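Local coordinates for proteasome protein (Corynebacterium glutamicum ATCC 13032, PDB 2P90) that is of unknown function but belongs to the PAC2 family, whose eukaryotic members include proteasome assembly chaperones, so a role linked to the proteasome is possible, at residues S208-A213 with E239-Q244; Y197-P202 with T214-Q219; P150-A155 with Q264-E269; I136-A141 with Q219-S224. All blocks are in the same frame, centred on the assembly; numbering follows the deposited sequence.

Contact 1: residues S208-A213 with E239-Q244; sequences SPYPAA and EKVHRQ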
# COMPACT_ATOMS: atom_id res chain seq x y z
N SER B 208 15.40 -9.85 14.02
CA SER B 208 14.97 -10.86 15.01
C SER B 208 14.71 -10.17 16.33
O SER B 208 15.25 -9.09 16.56
CB SER B 208 16.07 -11.91 15.22
OG SER B 208 16.46 -12.49 13.99
N PRO B 209 13.88 -10.77 17.19
CA PRO B 209 13.67 -10.20 18.53
C PRO B 209 14.98 -9.89 19.27
O PRO B 209 15.87 -10.73 19.37
CB PRO B 209 12.86 -11.30 19.24
CG PRO B 209 12.07 -11.93 18.12
CD PRO B 209 13.04 -11.97 16.97
N TYR B 210 15.10 -8.66 19.74
CA TYR B 210 16.24 -8.24 20.55
C TYR B 210 15.72 -7.70 21.90
O TYR B 210 15.54 -6.50 22.09
CB TYR B 210 17.11 -7.21 19.80
CG TYR B 210 18.46 -7.00 20.41
CD1 TYR B 210 19.46 -7.98 20.30
CD2 TYR B 210 18.75 -5.84 21.11
CE1 TYR B 210 20.72 -7.77 20.88
CE2 TYR B 210 19.96 -5.63 21.69
CZ TYR B 210 20.95 -6.60 21.58
OH TYR B 210 22.16 -6.35 22.15
N PRO B 211 15.41 -8.62 22.83
CA PRO B 211 14.80 -8.25 24.15
C PRO B 211 15.52 -7.22 25.00
O PRO B 211 14.86 -6.56 25.80
CB PRO B 211 14.69 -9.59 24.89
CG PRO B 211 14.68 -10.63 23.81
CD PRO B 211 15.53 -10.09 22.68
N ALA B 212 16.83 -7.07 24.87
CA ALA B 212 17.53 -6.02 25.64
C ALA B 212 16.94 -4.61 25.33
O ALA B 212 16.89 -3.72 26.19
CB ALA B 212 19.05 -6.07 25.38
N ALA B 213 16.44 -4.45 24.10
CA ALA B 213 15.85 -3.17 23.66
C ALA B 213 14.44 -2.98 24.24
O ALA B 213 14.10 -1.89 24.68
CB ALA B 213 15.86 -3.10 22.18
N GLU B 239 19.63 -12.26 28.08
CA GLU B 239 20.84 -13.03 28.35
C GLU B 239 20.92 -14.22 27.42
O GLU B 239 22.01 -14.63 27.03
CB GLU B 239 20.84 -13.49 29.80
CG GLU B 239 20.96 -12.35 30.82
CD GLU B 239 20.58 -12.74 32.26
OE1 GLU B 239 20.10 -13.89 32.51
OE2 GLU B 239 20.76 -11.87 33.16
N LYS B 240 19.77 -14.76 27.05
CA LYS B 240 19.70 -15.93 26.18
C LYS B 240 20.00 -15.54 24.73
O LYS B 240 20.75 -16.27 24.06
CB LYS B 240 18.35 -16.65 26.34
CG LYS B 240 18.05 -17.74 25.34
CD LYS B 240 18.40 -19.13 25.87
CE LYS B 240 17.68 -20.24 25.06
NZ LYS B 240 16.17 -20.26 25.23
N VAL B 241 19.48 -14.40 24.27
CA VAL B 241 19.88 -13.88 22.93
C VAL B 241 21.35 -13.39 22.86
O VAL B 241 22.02 -13.60 21.86
CB VAL B 241 18.83 -12.86 22.28
CG1 VAL B 241 18.11 -12.11 23.32
CG2 VAL B 241 19.51 -11.87 21.31
N HIS B 242 21.84 -12.79 23.93
CA HIS B 242 23.24 -12.45 24.02
C HIS B 242 24.17 -13.67 23.81
O HIS B 242 25.15 -13.60 23.05
CB HIS B 242 23.55 -11.77 25.36
CG HIS B 242 24.91 -11.15 25.40
ND1 HIS B 242 25.25 -10.04 24.65
CD2 HIS B 242 26.02 -11.49 26.11
CE1 HIS B 242 26.52 -9.73 24.89
NE2 HIS B 242 27.00 -10.59 25.77
N ARG B 243 23.84 -14.78 24.48
CA ARG B 243 24.64 -16.00 24.38
C ARG B 243 24.62 -16.59 22.98
O ARG B 243 25.66 -17.06 22.48
CB ARG B 243 24.24 -17.03 25.45
CG ARG B 243 24.52 -16.57 26.89
CD ARG B 243 24.37 -17.72 27.93
NE ARG B 243 23.00 -18.24 28.06
CZ ARG B 243 22.10 -17.82 28.96
NH1 ARG B 243 22.42 -16.86 29.84
NH2 ARG B 243 20.88 -18.37 28.99
N GLN B 244 23.46 -16.53 22.31
CA GLN B 244 23.39 -16.98 20.92
C GLN B 244 24.26 -16.11 20.00
O GLN B 244 24.87 -16.59 19.03
CB GLN B 244 21.95 -17.03 20.43
CG GLN B 244 21.08 -17.95 21.28
CD GLN B 244 19.59 -17.79 21.01
OE1 GLN B 244 19.03 -16.68 21.11
NE2 GLN B 244 18.92 -18.90 20.68
O HOH W 1 22.94 -8.76 23.18

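Contact 2: residues Y197-P202 with T214-Q219; sequences YTVHVP and TLKLLQ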
# COMPACT_ATOMS: atom_id res chain seq x y z
N TYR B 197 10.73 8.23 22.61
CA TYR B 197 11.92 7.45 22.99
C TYR B 197 12.29 6.44 21.92
O TYR B 197 11.51 5.56 21.55
CB TYR B 197 11.75 6.71 24.33
CG TYR B 197 11.44 7.55 25.56
CD1 TYR B 197 11.61 8.95 25.58
CD2 TYR B 197 11.03 6.92 26.73
CE1 TYR B 197 11.33 9.71 26.75
CE2 TYR B 197 10.76 7.66 27.91
CZ TYR B 197 10.91 9.04 27.90
OH TYR B 197 10.61 9.73 29.04
N THR B 198 13.50 6.54 21.43
CA THR B 198 14.03 5.57 20.51
C THR B 198 15.14 4.75 21.18
O THR B 198 16.11 5.29 21.71
CB THR B 198 14.59 6.31 19.28
OG1 THR B 198 13.61 7.24 18.81
CG2 THR B 198 14.97 5.33 18.17
N VAL B 199 15.00 3.44 21.11
CA VAL B 199 16.03 2.54 21.58
C VAL B 199 16.86 2.17 20.34
O VAL B 199 16.31 2.06 19.24
CB VAL B 199 15.38 1.31 22.30
CG1 VAL B 199 14.57 0.44 21.30
CG2 VAL B 199 16.40 0.47 23.03
N HIS B 200 18.17 2.01 20.52
CA HIS B 200 19.09 1.75 19.41
C HIS B 200 19.43 0.29 19.39
O HIS B 200 19.89 -0.24 20.39
CB HIS B 200 20.38 2.55 19.59
CG HIS B 200 20.18 4.03 19.50
ND1 HIS B 200 21.15 4.89 19.03
CD2 HIS B 200 19.10 4.80 19.79
CE1 HIS B 200 20.69 6.13 19.07
NE2 HIS B 200 19.44 6.10 19.51
N VAL B 201 19.19 -0.37 18.26
CA VAL B 201 19.33 -1.81 18.19
C VAL B 201 20.42 -2.10 17.16
O VAL B 201 20.42 -1.46 16.11
CB VAL B 201 17.97 -2.45 17.76
CG1 VAL B 201 18.08 -3.98 17.60
CG2 VAL B 201 16.83 -2.03 18.73
N PRO B 202 21.38 -3.02 17.47
CA PRO B 202 22.41 -3.37 16.49
C PRO B 202 21.73 -3.68 15.17
O PRO B 202 20.80 -4.46 15.15
CB PRO B 202 23.05 -4.63 17.08
CG PRO B 202 22.84 -4.50 18.52
CD PRO B 202 21.58 -3.76 18.74
N THR B 214 13.64 -4.02 24.24
CA THR B 214 12.33 -4.00 24.90
C THR B 214 12.53 -3.57 26.35
O THR B 214 11.95 -2.57 26.78
CB THR B 214 11.67 -5.38 24.84
OG1 THR B 214 11.70 -5.85 23.49
CG2 THR B 214 10.21 -5.36 25.39
N LEU B 215 13.40 -4.30 27.06
CA LEU B 215 13.81 -3.99 28.44
C LEU B 215 14.20 -2.54 28.64
O LEU B 215 13.68 -1.85 29.52
CB LEU B 215 14.98 -4.91 28.86
CG LEU B 215 15.42 -4.97 30.33
CD1 LEU B 215 14.28 -5.34 31.32
CD2 LEU B 215 16.56 -5.95 30.50
N LYS B 216 15.10 -2.06 27.79
CA LYS B 216 15.51 -0.68 27.82
C LYS B 216 14.32 0.29 27.66
O LYS B 216 14.20 1.23 28.45
CB LYS B 216 16.61 -0.40 26.79
CG LYS B 216 17.36 0.91 27.02
CD LYS B 216 17.90 0.99 28.46
CE LYS B 216 17.88 2.43 28.98
NZ LYS B 216 19.10 3.20 28.61
N LEU B 217 13.46 0.07 26.65
CA LEU B 217 12.28 0.94 26.48
C LEU B 217 11.40 0.91 27.74
O LEU B 217 10.96 1.95 28.21
CB LEU B 217 11.43 0.57 25.25
CG LEU B 217 11.89 0.96 23.85
CD1 LEU B 217 10.99 0.26 22.83
CD2 LEU B 217 11.92 2.48 23.61
N LEU B 218 11.18 -0.28 28.29
CA LEU B 218 10.32 -0.40 29.44
C LEU B 218 10.90 0.28 30.70
O LEU B 218 10.18 0.99 31.42
CB LEU B 218 9.96 -1.87 29.68
CG LEU B 218 9.00 -2.53 28.68
CD1 LEU B 218 8.66 -3.94 29.10
CD2 LEU B 218 7.71 -1.70 28.54
N GLN B 219 12.20 0.11 30.96
CA GLN B 219 12.81 0.77 32.10
C GLN B 219 12.89 2.29 31.92
O GLN B 219 12.82 3.03 32.88
CB GLN B 219 14.12 0.07 32.59
CG GLN B 219 15.33 0.06 31.67
CD GLN B 219 16.31 -1.12 31.95
OE1 GLN B 219 16.13 -1.92 32.90
NE2 GLN B 219 17.34 -1.24 31.11

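Contact 3: residues P150-A155 with Q264-E269; sequences PTVVTA and QQYDSE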
# COMPACT_ATOMS: atom_id res chain seq x y z
N PRO B 150 25.88 -1.79 26.37
CA PRO B 150 24.51 -1.51 26.84
C PRO B 150 23.64 -0.86 25.75
O PRO B 150 24.16 -0.14 24.89
CB PRO B 150 24.71 -0.54 28.02
CG PRO B 150 26.15 -0.72 28.47
CD PRO B 150 26.93 -1.21 27.26
N THR B 151 22.33 -1.16 25.79
CA THR B 151 21.34 -0.57 24.88
C THR B 151 20.99 0.89 25.22
O THR B 151 20.53 1.21 26.32
CB THR B 151 20.06 -1.44 24.75
OG1 THR B 151 20.41 -2.71 24.20
CG2 THR B 151 19.05 -0.79 23.83
N VAL B 152 21.22 1.76 24.25
CA VAL B 152 20.96 3.17 24.44
C VAL B 152 19.54 3.58 23.97
O VAL B 152 18.97 2.98 23.05
CB VAL B 152 22.02 3.99 23.69
CG1 VAL B 152 21.57 5.44 23.51
CG2 VAL B 152 23.35 3.89 24.44
N VAL B 153 18.99 4.59 24.65
CA VAL B 153 17.75 5.24 24.29
C VAL B 153 17.99 6.75 24.15
O VAL B 153 18.55 7.40 25.03
CB VAL B 153 16.64 4.95 25.34
CG1 VAL B 153 15.47 5.96 25.23
CG2 VAL B 153 16.10 3.57 25.15
N THR B 154 17.58 7.30 23.01
CA THR B 154 17.61 8.76 22.84
C THR B 154 16.19 9.33 22.90
O THR B 154 15.23 8.61 22.68
CB THR B 154 18.34 9.17 21.55
OG1 THR B 154 17.79 8.46 20.46
CG2 THR B 154 19.81 8.83 21.62
N ALA B 155 16.06 10.61 23.23
CA ALA B 155 14.76 11.22 23.40
C ALA B 155 14.62 12.54 22.65
O ALA B 155 15.63 13.24 22.40
CB ALA B 155 14.41 11.40 24.90
N GLN B 264 34.42 0.33 19.44
CA GLN B 264 35.32 1.47 19.49
C GLN B 264 34.53 2.75 19.24
O GLN B 264 34.61 3.70 20.02
CB GLN B 264 36.44 1.31 18.46
CG GLN B 264 37.78 1.86 18.94
CD GLN B 264 38.92 1.74 17.90
OE1 GLN B 264 38.68 1.52 16.69
NE2 GLN B 264 40.17 1.93 18.37
N GLN B 265 33.78 2.76 18.15
CA GLN B 265 32.83 3.82 17.82
C GLN B 265 31.93 4.20 19.02
O GLN B 265 31.87 5.35 19.42
CB GLN B 265 31.99 3.33 16.64
CG GLN B 265 30.84 4.23 16.20
CD GLN B 265 30.23 3.77 14.86
OE1 GLN B 265 29.00 3.67 14.72
NE2 GLN B 265 31.10 3.50 13.87
N TYR B 266 31.30 3.18 19.61
CA TYR B 266 30.43 3.30 20.78
C TYR B 266 31.10 3.98 21.98
O TYR B 266 30.52 4.89 22.60
CB TYR B 266 29.93 1.90 21.16
CG TYR B 266 28.90 1.89 22.26
CD1 TYR B 266 27.54 1.75 21.98
CD2 TYR B 266 29.28 2.06 23.60
CE1 TYR B 266 26.59 1.75 23.00
CE2 TYR B 266 28.35 2.08 24.62
CZ TYR B 266 27.00 1.92 24.31
OH TYR B 266 26.09 1.90 25.34
N ASP B 267 32.30 3.50 22.34
CA ASP B 267 33.06 3.98 23.51
C ASP B 267 33.53 5.43 23.29
O ASP B 267 33.49 6.27 24.20
CB ASP B 267 34.27 3.07 23.78
CG ASP B 267 33.86 1.68 24.25
OD1 ASP B 267 32.80 1.55 24.91
OD2 ASP B 267 34.60 0.70 23.99
N SER B 268 33.96 5.68 22.06
CA SER B 268 34.36 6.99 21.65
C SER B 268 33.22 8.01 21.81
O SER B 268 33.45 9.11 22.35
CB SER B 268 34.81 6.92 20.20
OG SER B 268 35.54 8.07 19.88
N GLU B 269 32.01 7.66 21.34
CA GLU B 269 30.87 8.57 21.41
C GLU B 269 30.42 8.75 22.86
O GLU B 269 30.02 9.84 23.28
CB GLU B 269 29.73 8.12 20.48
CG GLU B 269 28.66 9.20 20.05
CD GLU B 269 29.03 10.75 20.28
OE1 GLU B 269 29.64 11.41 19.36
OE2 GLU B 269 28.62 11.32 21.35

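Contact 4: residues I136-A141 with Q219-S224; sequences ICLYAA and QSIADS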
# COMPACT_ATOMS: atom_id res chain seq x y z
N ILE B 136 4.28 9.57 25.83
CA ILE B 136 5.51 8.96 25.39
C ILE B 136 5.29 7.96 24.26
O ILE B 136 4.68 6.93 24.48
CB ILE B 136 6.23 8.21 26.54
CG1 ILE B 136 6.38 9.11 27.79
CG2 ILE B 136 7.59 7.65 26.01
CD1 ILE B 136 7.19 8.46 28.95
N CYS B 137 5.87 8.27 23.10
CA CYS B 137 5.87 7.40 21.93
C CYS B 137 7.14 6.58 21.80
O CYS B 137 8.23 7.08 22.02
CB CYS B 137 5.70 8.25 20.69
SG CYS B 137 4.15 9.18 20.65
N LEU B 138 6.99 5.31 21.45
CA LEU B 138 8.12 4.40 21.41
C LEU B 138 8.54 4.06 19.99
O LEU B 138 7.69 3.86 19.13
CB LEU B 138 7.77 3.12 22.15
CG LEU B 138 7.21 3.27 23.57
CD1 LEU B 138 7.04 1.87 24.19
CD2 LEU B 138 8.08 4.20 24.47
N TYR B 139 9.86 4.01 19.77
CA TYR B 139 10.48 3.76 18.46
C TYR B 139 11.65 2.82 18.70
O TYR B 139 12.28 2.92 19.74
CB TYR B 139 11.02 5.06 17.88
CG TYR B 139 9.99 6.16 17.78
CD1 TYR B 139 9.24 6.32 16.62
CD2 TYR B 139 9.76 7.05 18.86
CE1 TYR B 139 8.28 7.29 16.51
CE2 TYR B 139 8.79 8.05 18.76
CZ TYR B 139 8.05 8.15 17.58
OH TYR B 139 7.08 9.10 17.39
N ALA B 140 11.91 1.89 17.79
CA ALA B 140 13.14 1.08 17.82
C ALA B 140 13.82 1.22 16.47
O ALA B 140 13.24 0.87 15.40
CB ALA B 140 12.84 -0.35 18.14
N ALA B 141 15.05 1.76 16.49
CA ALA B 141 15.79 2.00 15.25
C ALA B 141 16.98 1.10 15.12
O ALA B 141 17.68 0.90 16.10
CB ALA B 141 16.23 3.50 15.12
N GLN B 219 12.20 0.11 30.96
CA GLN B 219 12.81 0.77 32.10
C GLN B 219 12.89 2.29 31.92
O GLN B 219 12.82 3.03 32.88
CB GLN B 219 14.12 0.07 32.59
CG GLN B 219 15.33 0.06 31.67
CD GLN B 219 16.31 -1.12 31.95
OE1 GLN B 219 16.13 -1.92 32.90
NE2 GLN B 219 17.34 -1.24 31.11
N SER B 220 12.97 2.75 30.67
CA SER B 220 12.91 4.20 30.42
C SER B 220 11.52 4.76 30.78
O SER B 220 11.40 5.86 31.31
CB SER B 220 13.26 4.53 28.98
OG SER B 220 14.50 3.95 28.64
N ILE B 221 10.50 3.97 30.49
CA ILE B 221 9.12 4.29 30.84
C ILE B 221 8.89 4.20 32.34
O ILE B 221 8.32 5.12 32.93
CB ILE B 221 8.17 3.33 30.10
CG1 ILE B 221 8.11 3.68 28.61
CG2 ILE B 221 6.78 3.36 30.71
CD1 ILE B 221 7.66 2.51 27.80
N ALA B 222 9.31 3.09 32.96
CA ALA B 222 9.22 2.95 34.43
C ALA B 222 9.86 4.16 35.14
O ALA B 222 9.28 4.71 36.07
CB ALA B 222 9.81 1.64 34.89
N ASP B 223 11.02 4.58 34.63
CA ASP B 223 11.82 5.69 35.17
C ASP B 223 11.09 7.02 35.08
O ASP B 223 10.95 7.71 36.08
CB ASP B 223 13.20 5.72 34.44
CG ASP B 223 14.04 6.99 34.72
OD1 ASP B 223 13.84 7.69 35.76
OD2 ASP B 223 14.97 7.29 33.90
N SER B 224 10.59 7.38 33.90
CA SER B 224 10.05 8.72 33.66
C SER B 224 8.56 8.88 33.98
O SER B 224 8.05 9.99 34.01
CB SER B 224 10.33 9.13 32.21
OG SER B 224 10.28 8.01 31.36

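Contact 1: residues S208-A213 with E239-Q244
Val-241 carries nearly all of this contact: from helix 232-250 its two methyls reach the turn that leads into helix 211-225, each meeting a different ring. CG1 presses on the pyrrolidine of Pro-211, 3.3 Å from CD and 3.8 Å from CG, which is close packing. CG2, only roughly opposite the backbone N (chi1 30°, well off a staggered value), approaches the Tyr-210 ring obliquely, with 4.0 Å to CD1; the two side chains lie crosswise. The same methyl has a peripheral approach to Pro-209 O, at 4.3 Å. One residue on, His-242 leaves direct packing and joins through water. Its ND1 lies 3.0 Å from a water in the imidazole plane, and that water is 2.7 Å from Tyr-210 OH. The ring of His-147 meets that of His-242, and Tyr-210 touches His-147 as well. Tyr-210 also packs against Val-201 and Pro-202 of strand 194-202, and its backbone bonds to Gly-39. No direct hydrogen bond joins the two segments, so the helix is held to the turn by apolar contact, with one water linking the polar ends of Tyr-210 and His-242.

Contact 2: residues Y197-P202 with T214-Q219
This is a buried, apolar helix-on-sheet contact close to the middle of the chain, in which Val-199 of strand 194-202 packs against Leu-217 and Lys-216 of helix 211-225. The segment axes come within 8.5 Å and run nearly antiparallel, at 158°. Val-199 divides its two methyls between neighbouring helix residues. CG1, lodged between the backbone N and the carbonyl carbon (chi1 66°), meets Leu-217 CG at 3.7 Å, and the two side chains cross at about a right angle. CG2 turns to the aliphatic start of Lys-216, 3.9 Å from CB. A strand, a short loop and then a helix that folds back over the sheet make the classic beta-alpha unit of an alpha/beta fold, here on the mixed central sheet of the PAC2 domain; neighbouring strands 134-143 and 153-157 flank strand 194-202. Leu-217 also reaches back toward the start of the strand: CD2 lies 3.7 Å from Tyr-197 O and 4.3 Å from Tyr-197 CB. That carbonyl is engaged in the sheet, bonded to the backbone of Tyr-139. The polar ends of the longer side chains go to other partners. Tyr-197 OH bonds to Ser-224 farther along the same helix, and the bent chain of Lys-216, having given its CB and CG to the valine, carries NZ to a salt bridge with Asp-165.

Contact 3: residues P150-A155 with Q264-E269
Tyr-266 of helix 253-276 reaches across to Pro-150 and Val-152, and its hydroxyl is the point where the two segments meet. The polar part is one weak hydrogen bond, from Tyr-266 OH to Pro-150 O at 2.8 Å. The carbonyl oxygen approaches the phenol obliquely and is also 3.6 Å from CZ, so it rests against the outer end of the ring. With CG anti to the backbone N (chi1 -174°), the phenol stretches away from the helix toward the loop and brings the hydroxyl to this carbonyl.

Both apolar contacts gather near the same hydroxyl. The pyrrolidine of Pro-150 crosses the tyrosine obliquely, CD being 3.8 Å from OH and 4.3 Å from CZ. Val-152 sends CG2 to the end of the phenol, 3.5 Å from OH and 4.1 Å from CE1; this valine and the tyrosine run past each other in opposite directions. The backbone of Val-152 also bonds to His-200 of strand 194-202.

Charge adds a second tie close by: Asp-267, next to the tyrosine, forms a salt bridge with Arg-149, the residue preceding Pro-150. Farther down the strand, Ala-155 O accepts a hydrogen bond from Asn-81 of the second subunit.

Taken together, this is a surface contact in which one aromatic side chain rests the last modelled helix against the loop entering strand 153-157, at the edge of the alpha/beta fold's central sheet within this chain.

Contact 4: residues I136-A141 with Q219-S224
Ile-221 and Leu-138 meet methyl to methyl in the core of the alpha/beta fold, where helix 211-225 lies over the central mixed sheet; Ile-136 adds a second point of contact nearer the start of strand 134-143. Ile-221 has its CG1 arm anti to the carbonyl carbon (chi1 -73°), which sets the direction of the arm, and a nearly extended chi2 of 158° gives CD1 its reach toward the sheet. There it touches both branches of Leu-138, at 3.7 Å from CD1 and 3.8 Å from CD2, so that the arm ends against the fork of the leucine, with the two side chains set roughly perpendicular. Ile-29 of the adjacent strand 27-33 touches both residues, continuing the apolar layer across the sheet.

Two residues earlier on the strand, Ile-136 points to the same side and also touches Tyr-197 of the other neighbouring strand. Its extended CG1 arm brings CD1 to Ser-224, an apolar methyl beside a hydroxyl. Between strand and helix, Ile-136 CD1 and Ser-224 OG stand 3.9 Å apart.

In the fold
Helix 211-225 ties three of the contacts together: contact 1 lies at its start, contact 2 along its middle and contact 4 towards its end. The centres of contacts 2 and 4 are only about 7 Å apart, and backbone bonds between neighbouring strands join them, including Tyr-197 N to Cys-137 O at 2.8 Å. Contact 1, about 12 Å from contact 2 between centres, touches it where Ala-213 CB meets Val-201 CG2 at 3.7 Å. Contact 3 is more peripheral, its centre about 16 Å from that of contact 4, yet its strand pairs with that of contact 2 through Thr-198 O and Thr-154 N, 2.8 Å apart.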